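Local coordinates for protein 4'-phospho-dehydrooxetanocin synthase (Bacillus megaterium, PDB 5UL3) that catalyses the oxidative ring contraction of dAMP to an oxetane aldehyde in oxetanocin A biosynthesis, using cobalamin, a [4Fe-4S] cluster and S-adenosylmethionine, at residues L51-Y62 / L147-V155; I166-L174 / L192-H203. All coordinates share one frame; numbering follows the deposited sequence.

Contact 1 (L51-Y62 / L147-V155); sequences LVSGETDNTTLY and LRKEQLAKV. With EDO (1,2-ethanediol), chain N.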
loop_
_atom_site.group_PDB
_atom_site.type_symbol
_atom_site.label_atom_id
_atom_site.label_comp_id
_atom_site.label_asym_id
_atom_site.label_seq_id
_atom_site.Cartn_x
_atom_site.Cartn_y
_atom_site.Cartn_z
ATOM N N LEU A 51 -35.124 0.941 -4.048
ATOM C CA LEU A 51 -33.864 0.687 -3.359
ATOM C C LEU A 51 -32.963 -0.050 -4.337
ATOM O O LEU A 51 -33.401 -1.021 -4.962
ATOM C CB LEU A 51 -34.095 -0.160 -2.095
ATOM C CG LEU A 51 -32.857 -0.777 -1.425
ATOM C CD1 LEU A 51 -31.958 0.299 -0.882
ATOM C CD2 LEU A 51 -33.265 -1.746 -0.329
ATOM N N VAL A 52 -31.711 0.393 -4.474
ATOM C CA VAL A 52 -30.699 -0.359 -5.206
ATOM C C VAL A 52 -29.689 -0.868 -4.178
ATOM O O VAL A 52 -29.245 -0.107 -3.308
ATOM C CB VAL A 52 -30.001 0.487 -6.285
ATOM C CG1 VAL A 52 -28.839 -0.298 -6.907
ATOM C CG2 VAL A 52 -31.003 0.865 -7.375
ATOM N N SER A 53 -29.346 -2.141 -4.274
ATOM C CA SER A 53 -28.270 -2.698 -3.445
ATOM C C SER A 53 -27.529 -3.713 -4.298
ATOM O O SER A 53 -27.793 -3.850 -5.496
ATOM C CB SER A 53 -28.837 -3.305 -2.151
ATOM O OG SER A 53 -27.772 -3.659 -1.262
ATOM N N GLY A 54 -26.614 -4.473 -3.681
ATOM C CA GLY A 54 -25.748 -5.339 -4.461
ATOM C C GLY A 54 -24.683 -4.487 -5.146
ATOM O O GLY A 54 -24.622 -3.279 -4.963
ATOM N N GLU A 55 -23.849 -5.141 -5.959
ATOM C CA GLU A 55 -22.778 -4.452 -6.678
ATOM C C GLU A 55 -22.360 -5.294 -7.875
ATOM O O GLU A 55 -22.594 -6.501 -7.911
ATOM C CB GLU A 55 -21.578 -4.161 -5.758
ATOM C CG GLU A 55 -21.089 -5.379 -4.973
ATOM C CD GLU A 55 -20.266 -6.340 -5.827
ATOM O OE1 GLU A 55 -19.458 -5.888 -6.669
ATOM O OE2 GLU A 55 -20.423 -7.562 -5.669
ATOM N N THR A 56 -21.724 -4.626 -8.858
ATOM C CA THR A 56 -21.299 -5.217 -10.135
ATOM C C THR A 56 -22.230 -6.326 -10.636
ATOM O O THR A 56 -23.317 -6.032 -11.143
ATOM C CB THR A 56 -19.841 -5.726 -10.080
ATOM O OG1 THR A 56 -19.688 -6.822 -9.166
ATOM C CG2 THR A 56 -18.895 -4.580 -9.673
ATOM N N ASP A 57 -21.824 -7.587 -10.519
ATOM C CA ASP A 57 -22.560 -8.692 -11.127
ATOM C C ASP A 57 -23.720 -9.206 -10.273
ATOM O O ASP A 57 -24.238 -10.288 -10.563
ATOM C CB ASP A 57 -21.621 -9.845 -11.473
ATOM C CG ASP A 57 -21.015 -10.524 -10.248
ATOM O OD1 ASP A 57 -21.124 -10.007 -9.116
ATOM O OD2 ASP A 57 -20.400 -11.590 -10.440
ATOM N N ASN A 58 -24.152 -8.451 -9.259
ATOM C CA ASN A 58 -25.303 -8.871 -8.469
ATOM C C ASN A 58 -26.159 -7.679 -8.072
ATOM O O ASN A 58 -27.031 -7.806 -7.200
ATOM C CB ASN A 58 -24.849 -9.669 -7.222
ATOM C CG ASN A 58 -23.876 -8.896 -6.355
ATOM O OD1 ASN A 58 -24.265 -8.008 -5.592
ATOM N ND2 ASN A 58 -22.593 -9.253 -6.450
ATOM N N THR A 59 -25.945 -6.526 -8.705
ATOM C CA THR A 59 -26.724 -5.345 -8.388
ATOM C C THR A 59 -28.212 -5.632 -8.584
ATOM O O THR A 59 -28.615 -6.283 -9.552
ATOM C CB THR A 59 -26.285 -4.173 -9.270
ATOM O OG1 THR A 59 -24.848 -4.058 -9.218
ATOM C CG2 THR A 59 -26.887 -2.879 -8.753
ATOM N N THR A 60 -29.010 -5.157 -7.642
ATOM C CA THR A 60 -30.413 -5.536 -7.502
ATOM C C THR A 60 -31.249 -4.288 -7.284
ATOM O O THR A 60 -30.873 -3.424 -6.494
ATOM C CB THR A 60 -30.621 -6.487 -6.301
ATOM O OG1 THR A 60 -29.767 -7.617 -6.432
ATOM C CG2 THR A 60 -32.077 -6.970 -6.247
ATOM N N LEU A 61 -32.398 -4.205 -7.963
ATOM C CA LEU A 61 -33.362 -3.135 -7.752
ATOM C C LEU A 61 -34.623 -3.693 -7.097
ATOM O O LEU A 61 -35.166 -4.704 -7.556
ATOM C CB LEU A 61 -33.718 -2.463 -9.083
ATOM C CG LEU A 61 -34.842 -1.437 -9.036
ATOM C CD1 LEU A 61 -34.454 -0.238 -8.190
ATOM C CD2 LEU A 61 -35.207 -1.008 -10.453
ATOM N N TYR A 62 -35.059 -3.053 -6.019
ATOM C CA TYR A 62 -36.357 -3.312 -5.408
ATOM C C TYR A 62 -37.281 -2.153 -5.750
ATOM O O TYR A 62 -36.935 -0.991 -5.518
ATOM C CB TYR A 62 -36.247 -3.466 -3.889
ATOM C CG TYR A 62 -35.255 -4.521 -3.484
ATOM C CD1 TYR A 62 -33.894 -4.227 -3.382
ATOM C CD2 TYR A 62 -35.674 -5.814 -3.207
ATOM C CE1 TYR A 62 -32.978 -5.224 -3.017
ATOM C CE2 TYR A 62 -34.773 -6.798 -2.841
ATOM C CZ TYR A 62 -33.435 -6.499 -2.746
ATOM O OH TYR A 62 -32.564 -7.502 -2.390
ATOM N N LEU A 147 -20.333 -4.776 2.148
ATOM C CA LEU A 147 -21.662 -4.482 2.679
ATOM C C LEU A 147 -22.714 -4.411 1.576
ATOM O O LEU A 147 -23.859 -4.856 1.771
ATOM C CB LEU A 147 -21.635 -3.164 3.457
ATOM C CG LEU A 147 -20.821 -3.198 4.754
ATOM C CD1 LEU A 147 -20.770 -1.784 5.385
ATOM C CD2 LEU A 147 -21.370 -4.208 5.758
ATOM N N ARG A 148 -22.359 -3.843 0.411
ATOM C CA ARG A 148 -23.326 -3.783 -0.687
ATOM C C ARG A 148 -23.636 -5.167 -1.239
ATOM O O ARG A 148 -24.803 -5.480 -1.529
ATOM C CB ARG A 148 -22.818 -2.856 -1.805
ATOM C CG ARG A 148 -22.767 -1.403 -1.363
ATOM C CD ARG A 148 -22.217 -0.498 -2.464
ATOM N NE ARG A 148 -22.264 0.907 -2.072
ATOM C CZ ARG A 148 -21.569 1.867 -2.683
ATOM N NH1 ARG A 148 -20.773 1.567 -3.705
ATOM N NH2 ARG A 148 -21.661 3.118 -2.269
ATOM N N LYS A 149 -22.612 -6.011 -1.401
ATOM C CA LYS A 149 -22.860 -7.335 -1.956
ATOM C C LYS A 149 -23.714 -8.173 -1.014
ATOM O O LYS A 149 -24.608 -8.896 -1.463
ATOM C CB LYS A 149 -21.548 -8.057 -2.263
ATOM C CG LYS A 149 -21.768 -9.463 -2.841
ATOM C CD LYS A 149 -20.430 -10.130 -3.238
ATOM C CE LYS A 149 -20.675 -11.479 -3.960
ATOM N NZ LYS A 149 -19.601 -11.772 -4.979
ATOM N N GLU A 150 -23.486 -8.061 0.290
ATOM C CA GLU A 150 -24.344 -8.733 1.264
ATOM C C GLU A 150 -25.692 -8.031 1.455
ATOM O O GLU A 150 -26.560 -8.559 2.166
ATOM C CB GLU A 150 -23.618 -8.830 2.601
ATOM C CG GLU A 150 -22.422 -9.775 2.576
ATOM C CD GLU A 150 -22.831 -11.243 2.523
ATOM O OE1 GLU A 150 -23.973 -11.585 2.913
ATOM O OE2 GLU A 150 -21.993 -12.055 2.082
ATOM N N GLN A 151 -25.871 -6.876 0.826
ATOM C CA GLN A 151 -27.061 -6.039 0.934
ATOM C C GLN A 151 -27.405 -5.766 2.391
ATOM O O GLN A 151 -28.550 -5.893 2.827
ATOM C CB GLN A 151 -28.237 -6.653 0.164
ATOM C CG GLN A 151 -27.846 -7.032 -1.270
ATOM C CD GLN A 151 -29.034 -7.247 -2.206
ATOM O OE1 GLN A 151 -30.162 -6.875 -1.894
ATOM N NE2 GLN A 151 -28.779 -7.874 -3.348
ATOM N N LEU A 152 -26.384 -5.366 3.155
ATOM C CA LEU A 152 -26.531 -5.099 4.577
ATOM C C LEU A 152 -26.770 -3.628 4.895
ATOM O O LEU A 152 -27.338 -3.326 5.949
ATOM C CB LEU A 152 -25.286 -5.586 5.338
ATOM C CG LEU A 152 -25.071 -7.107 5.359
ATOM C CD1 LEU A 152 -23.704 -7.429 5.948
ATOM C CD2 LEU A 152 -26.168 -7.831 6.135
ATOM N N ALA A 153 -26.365 -2.713 4.018
ATOM C CA ALA A 153 -26.442 -1.290 4.330
ATOM C C ALA A 153 -26.328 -0.503 3.040
ATOM O O ALA A 153 -25.774 -0.975 2.049
ATOM C CB ALA A 153 -25.332 -0.842 5.293
ATOM N N LYS A 154 -26.882 0.703 3.071
ATOM C CA LYS A 154 -26.503 1.740 2.125
ATOM C C LYS A 154 -25.204 2.364 2.619
ATOM O O LYS A 154 -25.111 2.758 3.780
ATOM C CB LYS A 154 -27.607 2.785 2.022
ATOM C CG LYS A 154 -28.905 2.191 1.438
ATOM C CD LYS A 154 -29.834 3.292 0.945
ATOM C CE LYS A 154 -31.276 3.014 1.343
ATOM N NZ LYS A 154 -32.163 4.192 1.092
ATOM N N VAL A 155 -24.193 2.415 1.760
ATOM C CA VAL A 155 -22.871 2.877 2.159
ATOM C C VAL A 155 -22.571 4.163 1.405
ATOM O O VAL A 155 -22.761 4.230 0.188
ATOM C CB VAL A 155 -21.780 1.820 1.890
ATOM C CG1 VAL A 155 -20.409 2.304 2.407
ATOM C CG2 VAL A 155 -22.148 0.482 2.541
HETATM C C1 EDO N . -22.014 -15.630 2.895
HETATM O O1 EDO N . -21.384 -14.812 1.906
HETATM C C2 EDO N . -23.512 -15.633 2.624
HETATM O O2 EDO N . -23.947 -14.305 2.292
HETATM O O HOH W 1 -26.547 -1.433 -0.447
HETATM O O HOH W 2 -19.299 -9.435 -7.085
HETATM O O HOH W 3 -26.081 -8.847 -3.801
#
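Gln151 pushes its extended side chain against the hairpin of residues 51-62, and the tight part of the contact is built round its amide. Tyr62 OH donates to Gln151 OE1 at 2.5 Å, the oxygen lying in the plane of the phenol ring at its edge, while ring and amide planes stand 77° apart. The amide nitrogen Gln151 NE2 reaches Thr60 OG1 in a weak bond and also donates to a water that bridges Asn58 OD1 and Lys149 O. Gln151 has positive phi (52°) in the Schellman motif ending the helix, and with CG beside its backbone N (chi1 -50°) the chain passes Ser53, whose OG lies 3.3 Å from Gln151 CB. Gly54 N makes a weak bond to Arg148 O. The Lys149 methylenes run across Glu55 and Asn58 in close contact; looser is the charged end, where Lys149 NZ stays 4.3 Å from Glu55 OE2 and a water joins both to Asp57 OD1. Arg148 turns its end away from the hairpin: NH2 forms a salt bridge with Asp293 and donates to Val155 O. Strands 49-53 and 60-64 of the N-terminal antiparallel sheet here meet the end of helix 138-149 and the start of strand 154-159, with helices 28-39, 83-88 and 242-252 packed around them.

Contact 2 (I166-L174 / L192-H203); sequences INQIIKNLL and LAFEILDLIYSH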
loop_
_atom_site.group_PDB
_atom_site.type_symbol
_atom_site.label_atom_id
_atom_site.label_comp_id
_atom_site.label_asym_id
_atom_site.label_seq_id
_atom_site.Cartn_x
_atom_site.Cartn_y
_atom_site.Cartn_z
ATOM N N ILE A 166 -12.448 18.845 6.274
ATOM C CA ILE A 166 -13.110 18.496 7.531
ATOM C C ILE A 166 -14.522 19.074 7.585
ATOM O O ILE A 166 -15.480 18.382 7.937
ATOM C CB ILE A 166 -12.268 18.964 8.733
ATOM C CG1 ILE A 166 -10.978 18.150 8.864
ATOM C CG2 ILE A 166 -13.070 18.843 10.012
ATOM C CD1 ILE A 166 -10.009 18.714 9.911
ATOM N N ASN A 167 -14.679 20.353 7.232
ATOM C CA ASN A 167 -16.015 20.939 7.300
ATOM C C ASN A 167 -16.943 20.363 6.233
ATOM O O ASN A 167 -18.156 20.262 6.459
ATOM C CB ASN A 167 -15.933 22.466 7.191
ATOM C CG ASN A 167 -15.347 23.114 8.443
ATOM O OD1 ASN A 167 -15.351 22.526 9.529
ATOM N ND2 ASN A 167 -14.849 24.335 8.295
ATOM N N GLN A 168 -16.406 19.964 5.076
ATOM C CA GLN A 168 -17.244 19.303 4.082
ATOM C C GLN A 168 -17.654 17.908 4.547
ATOM O O GLN A 168 -18.767 17.453 4.254
ATOM C CB GLN A 168 -16.525 19.243 2.734
ATOM C CG GLN A 168 -16.362 20.626 2.091
ATOM C CD GLN A 168 -15.562 20.599 0.796
ATOM O OE1 GLN A 168 -14.559 19.891 0.676
ATOM N NE2 GLN A 168 -16.001 21.387 -0.179
ATOM N N ILE A 169 -16.771 17.209 5.261
ATOM C CA ILE A 169 -17.156 15.913 5.830
ATOM C C ILE A 169 -18.348 16.079 6.758
ATOM O O ILE A 169 -19.349 15.364 6.644
ATOM C CB ILE A 169 -15.976 15.275 6.572
ATOM C CG1 ILE A 169 -14.895 14.842 5.574
ATOM C CG2 ILE A 169 -16.486 14.109 7.450
ATOM C CD1 ILE A 169 -13.545 14.598 6.225
ATOM N N ILE A 170 -18.262 17.040 7.686
ATOM C CA ILE A 170 -19.335 17.223 8.664
ATOM C C ILE A 170 -20.634 17.596 7.963
ATOM O O ILE A 170 -21.707 17.062 8.285
ATOM C CB ILE A 170 -18.934 18.274 9.714
ATOM C CG1 ILE A 170 -17.674 17.838 10.460
ATOM C CG2 ILE A 170 -20.091 18.537 10.674
ATOM C CD1 ILE A 170 -17.837 16.535 11.235
ATOM N N LYS A 171 -20.558 18.516 6.994
ATOM C CA LYS A 171 -21.729 18.870 6.197
ATOM C C LYS A 171 -22.333 17.638 5.544
ATOM O O LYS A 171 -23.561 17.461 5.540
ATOM C CB LYS A 171 -21.347 19.884 5.113
ATOM C CG LYS A 171 -21.193 21.332 5.559
ATOM C CD LYS A 171 -21.083 22.235 4.318
ATOM C CE LYS A 171 -22.171 21.880 3.293
ATOM N NZ LYS A 171 -22.127 22.657 2.009
ATOM N N ASN A 172 -21.480 16.784 4.974
ATOM C CA ASN A 172 -21.941 15.557 4.334
ATOM C C ASN A 172 -22.660 14.655 5.330
ATOM O O ASN A 172 -23.707 14.082 5.013
ATOM C CB ASN A 172 -20.742 14.838 3.704
ATOM C CG ASN A 172 -21.138 13.624 2.876
ATOM O OD1 ASN A 172 -21.850 12.736 3.342
ATOM N ND2 ASN A 172 -20.653 13.575 1.638
ATOM N N LEU A 173 -22.102 14.510 6.534
ATOM C CA LEU A 173 -22.715 13.652 7.544
ATOM C C LEU A 173 -24.084 14.176 7.961
ATOM O O LEU A 173 -25.028 13.399 8.143
ATOM C CB LEU A 173 -21.806 13.544 8.766
ATOM C CG LEU A 173 -20.458 12.835 8.553
ATOM C CD1 LEU A 173 -19.541 13.000 9.761
ATOM C CD2 LEU A 173 -20.696 11.335 8.262
ATOM N N LEU A 174 -24.199 15.491 8.163
ATOM C CA LEU A 174 -25.485 16.039 8.571
ATOM C C LEU A 174 -26.543 15.798 7.510
ATOM O O LEU A 174 -27.704 15.535 7.839
ATOM C CB LEU A 174 -25.347 17.535 8.873
ATOM C CG LEU A 174 -24.421 17.923 10.026
ATOM C CD1 LEU A 174 -24.499 19.430 10.273
ATOM C CD2 LEU A 174 -24.752 17.159 11.292
ATOM N N LEU A 192 -5.797 14.864 12.629
ATOM C CA LEU A 192 -6.968 14.936 11.758
ATOM C C LEU A 192 -8.132 14.110 12.307
ATOM O O LEU A 192 -9.287 14.558 12.318
ATOM C CB LEU A 192 -6.568 14.451 10.368
ATOM C CG LEU A 192 -7.430 14.652 9.146
ATOM C CD1 LEU A 192 -7.790 16.120 9.019
ATOM C CD2 LEU A 192 -6.598 14.218 7.966
ATOM N N ALA A 193 -7.846 12.881 12.751
ATOM C CA ALA A 193 -8.884 12.036 13.324
ATOM C C ALA A 193 -9.529 12.692 14.538
ATOM O O ALA A 193 -10.756 12.680 14.679
ATOM C CB ALA A 193 -8.297 10.672 13.716
ATOM N N PHE A 194 -8.714 13.241 15.444
ATOM C CA PHE A 194 -9.272 13.823 16.661
ATOM C C PHE A 194 -10.125 15.044 16.344
ATOM O O PHE A 194 -11.171 15.245 16.969
ATOM C CB PHE A 194 -8.166 14.198 17.643
ATOM C CG PHE A 194 -7.706 13.058 18.514
ATOM C CD1 PHE A 194 -7.755 11.750 18.060
ATOM C CD2 PHE A 194 -7.236 13.299 19.794
ATOM C CE1 PHE A 194 -7.317 10.696 18.875
ATOM C CE2 PHE A 194 -6.807 12.253 20.615
ATOM C CZ PHE A 194 -6.850 10.953 20.153
ATOM N N GLU A 195 -9.700 15.856 15.379
ATOM C CA GLU A 195 -10.502 17.011 14.968
ATOM C C GLU A 195 -11.855 16.576 14.415
ATOM O O GLU A 195 -12.895 17.159 14.748
ATOM C CB GLU A 195 -9.755 17.836 13.922
ATOM C CG GLU A 195 -8.535 18.583 14.454
ATOM C CD GLU A 195 -7.943 19.533 13.427
ATOM O OE1 GLU A 195 -8.704 19.991 12.546
ATOM O OE2 GLU A 195 -6.727 19.823 13.506
ATOM N N ILE A 196 -11.855 15.560 13.549
ATOM C CA ILE A 196 -13.107 15.100 12.959
ATOM C C ILE A 196 -13.981 14.448 14.017
ATOM O O ILE A 196 -15.189 14.702 14.074
ATOM C CB ILE A 196 -12.834 14.153 11.777
ATOM C CG1 ILE A 196 -12.125 14.904 10.652
ATOM C CG2 ILE A 196 -14.140 13.550 11.261
ATOM C CD1 ILE A 196 -11.575 14.002 9.559
ATOM N N LEU A 197 -13.387 13.604 14.879
ATOM C CA LEU A 197 -14.150 12.979 15.959
ATOM C C LEU A 197 -14.732 14.028 16.904
ATOM O O LEU A 197 -15.885 13.916 17.332
ATOM C CB LEU A 197 -13.258 11.996 16.728
ATOM C CG LEU A 197 -13.001 10.691 15.954
ATOM C CD1 LEU A 197 -11.887 9.842 16.602
ATOM C CD2 LEU A 197 -14.306 9.892 15.834
ATOM N N ASP A 198 -13.939 15.043 17.258
ATOM C CA ASP A 198 -14.449 16.128 18.099
ATOM C C ASP A 198 -15.736 16.715 17.526
ATOM O O ASP A 198 -16.738 16.854 18.234
ATOM C CB ASP A 198 -13.389 17.225 18.248
ATOM C CG ASP A 198 -12.275 16.856 19.221
ATOM O OD1 ASP A 198 -12.324 15.798 19.897
ATOM O OD2 ASP A 198 -11.321 17.651 19.304
ATOM N N LEU A 199 -15.733 17.029 16.221
ATOM C CA LEU A 199 -16.896 17.628 15.569
ATOM C C LEU A 199 -18.062 16.650 15.462
ATOM O O LEU A 199 -19.226 17.049 15.580
ATOM C CB LEU A 199 -16.505 18.120 14.183
ATOM C CG LEU A 199 -15.735 19.429 14.193
ATOM C CD1 LEU A 199 -14.980 19.565 12.896
ATOM C CD2 LEU A 199 -16.735 20.563 14.364
ATOM N N ILE A 200 -17.773 15.370 15.209
ATOM C CA ILE A 200 -18.838 14.372 15.163
ATOM C C ILE A 200 -19.548 14.295 16.505
ATOM O O ILE A 200 -20.782 14.306 16.572
ATOM C CB ILE A 200 -18.270 12.996 14.764
ATOM C CG1 ILE A 200 -17.872 13.001 13.290
ATOM C CG2 ILE A 200 -19.303 11.899 15.061
ATOM C CD1 ILE A 200 -17.091 11.740 12.878
ATOM N N TYR A 201 -18.778 14.183 17.595
ATOM C CA TYR A 201 -19.409 14.041 18.905
ATOM C C TYR A 201 -20.083 15.338 19.347
ATOM O O TYR A 201 -21.128 15.289 20.006
ATOM C CB TYR A 201 -18.395 13.587 19.950
ATOM C CG TYR A 201 -18.080 12.108 19.867
ATOM C CD1 TYR A 201 -19.012 11.161 20.261
ATOM C CD2 TYR A 201 -16.856 11.666 19.389
ATOM C CE1 TYR A 201 -18.737 9.811 20.185
ATOM C CE2 TYR A 201 -16.572 10.316 19.306
ATOM C CZ TYR A 201 -17.522 9.393 19.702
ATOM O OH TYR A 201 -17.258 8.039 19.627
ATOM N N SER A 202 -19.522 16.501 18.995
ATOM C CA SER A 202 -20.226 17.734 19.348
ATOM C C SER A 202 -21.568 17.832 18.627
ATOM O O SER A 202 -22.532 18.356 19.197
ATOM C CB SER A 202 -19.354 18.971 19.077
ATOM O OG SER A 202 -19.018 19.126 17.710
ATOM N N HIS A 203 -21.677 17.290 17.409
ATOM C CA HIS A 203 -22.964 17.297 16.725
ATOM C C HIS A 203 -23.899 16.201 17.220
ATOM O O HIS A 203 -25.122 16.379 17.192
ATOM C CB HIS A 203 -22.760 17.188 15.217
ATOM C CG HIS A 203 -22.347 18.480 14.584
ATOM N ND1 HIS A 203 -21.044 18.933 14.589
ATOM C CD2 HIS A 203 -23.080 19.442 13.975
ATOM C CE1 HIS A 203 -20.986 20.106 13.982
ATOM N NE2 HIS A 203 -22.207 20.435 13.596
#
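Ile166 fits as a knob into the hole formed by Leu192, Glu195, Ile196 and Leu199 on helix 190-205. From its CB, two branches part: CG2, anti to the backbone N, lies 3.5 Å from Leu199 CD1, whereas CG1 lies against Leu192 CD1 (3.8 Å) and Ile196 CG1 (3.9 Å). An extended chi2 (171°) carries the terminal CD1 onward, between Leu192 CD1 at 3.5 Å and Glu195 OE1 at 3.2 Å, the latter a van der Waals contact of methyl against carboxylate oxygen. The axes of the two segments pass 10.4 Å apart at a signed angle of -34°. Both helices belong to the Rossmann-type fold that houses cobalamin; strand 180-184 runs between them in the chain, and Leu173, Ile196 and Ile200 rest on it. One turn on, Ile170 fills a second hole, among Ile196, Leu199, Ile200 and His203. Its chi2 bends (-62°), which lays CD1 3.6 Å from Leu199 CB, while CG2 stands off-centre over one face of the His203 ring in a CH-pi contact, 4.0 Å from the centroid. A bond within its own helix holds that ring: His203 ND1 donates in the ring plane to Leu199 O at 2.8 Å. Leu174 CD2 approaches the same imidazole obliquely.

Both segments of contact 1 precede those of contact 2 in sequence; their centres lie 27 Å apart, with nearest atoms about 9 Å from each other, and the two are not in contact. The connection is strand 154-159, an outermost strand of the mixed sheet: its start belongs to the 147-155 segment, and helix 166-176 of contact 2 follows it and packs on it through Ile169. Contact 1 is an interdomain contact, at the junction with the N-terminal sheet; contact 2 is internal to the domain housing cobalamin, between neighbouring helices on its sheet. The side chains of Lys149 and Ile200 lie about 14 Å and 10 Å from the bound cobalamin, so neither touches the cofactor.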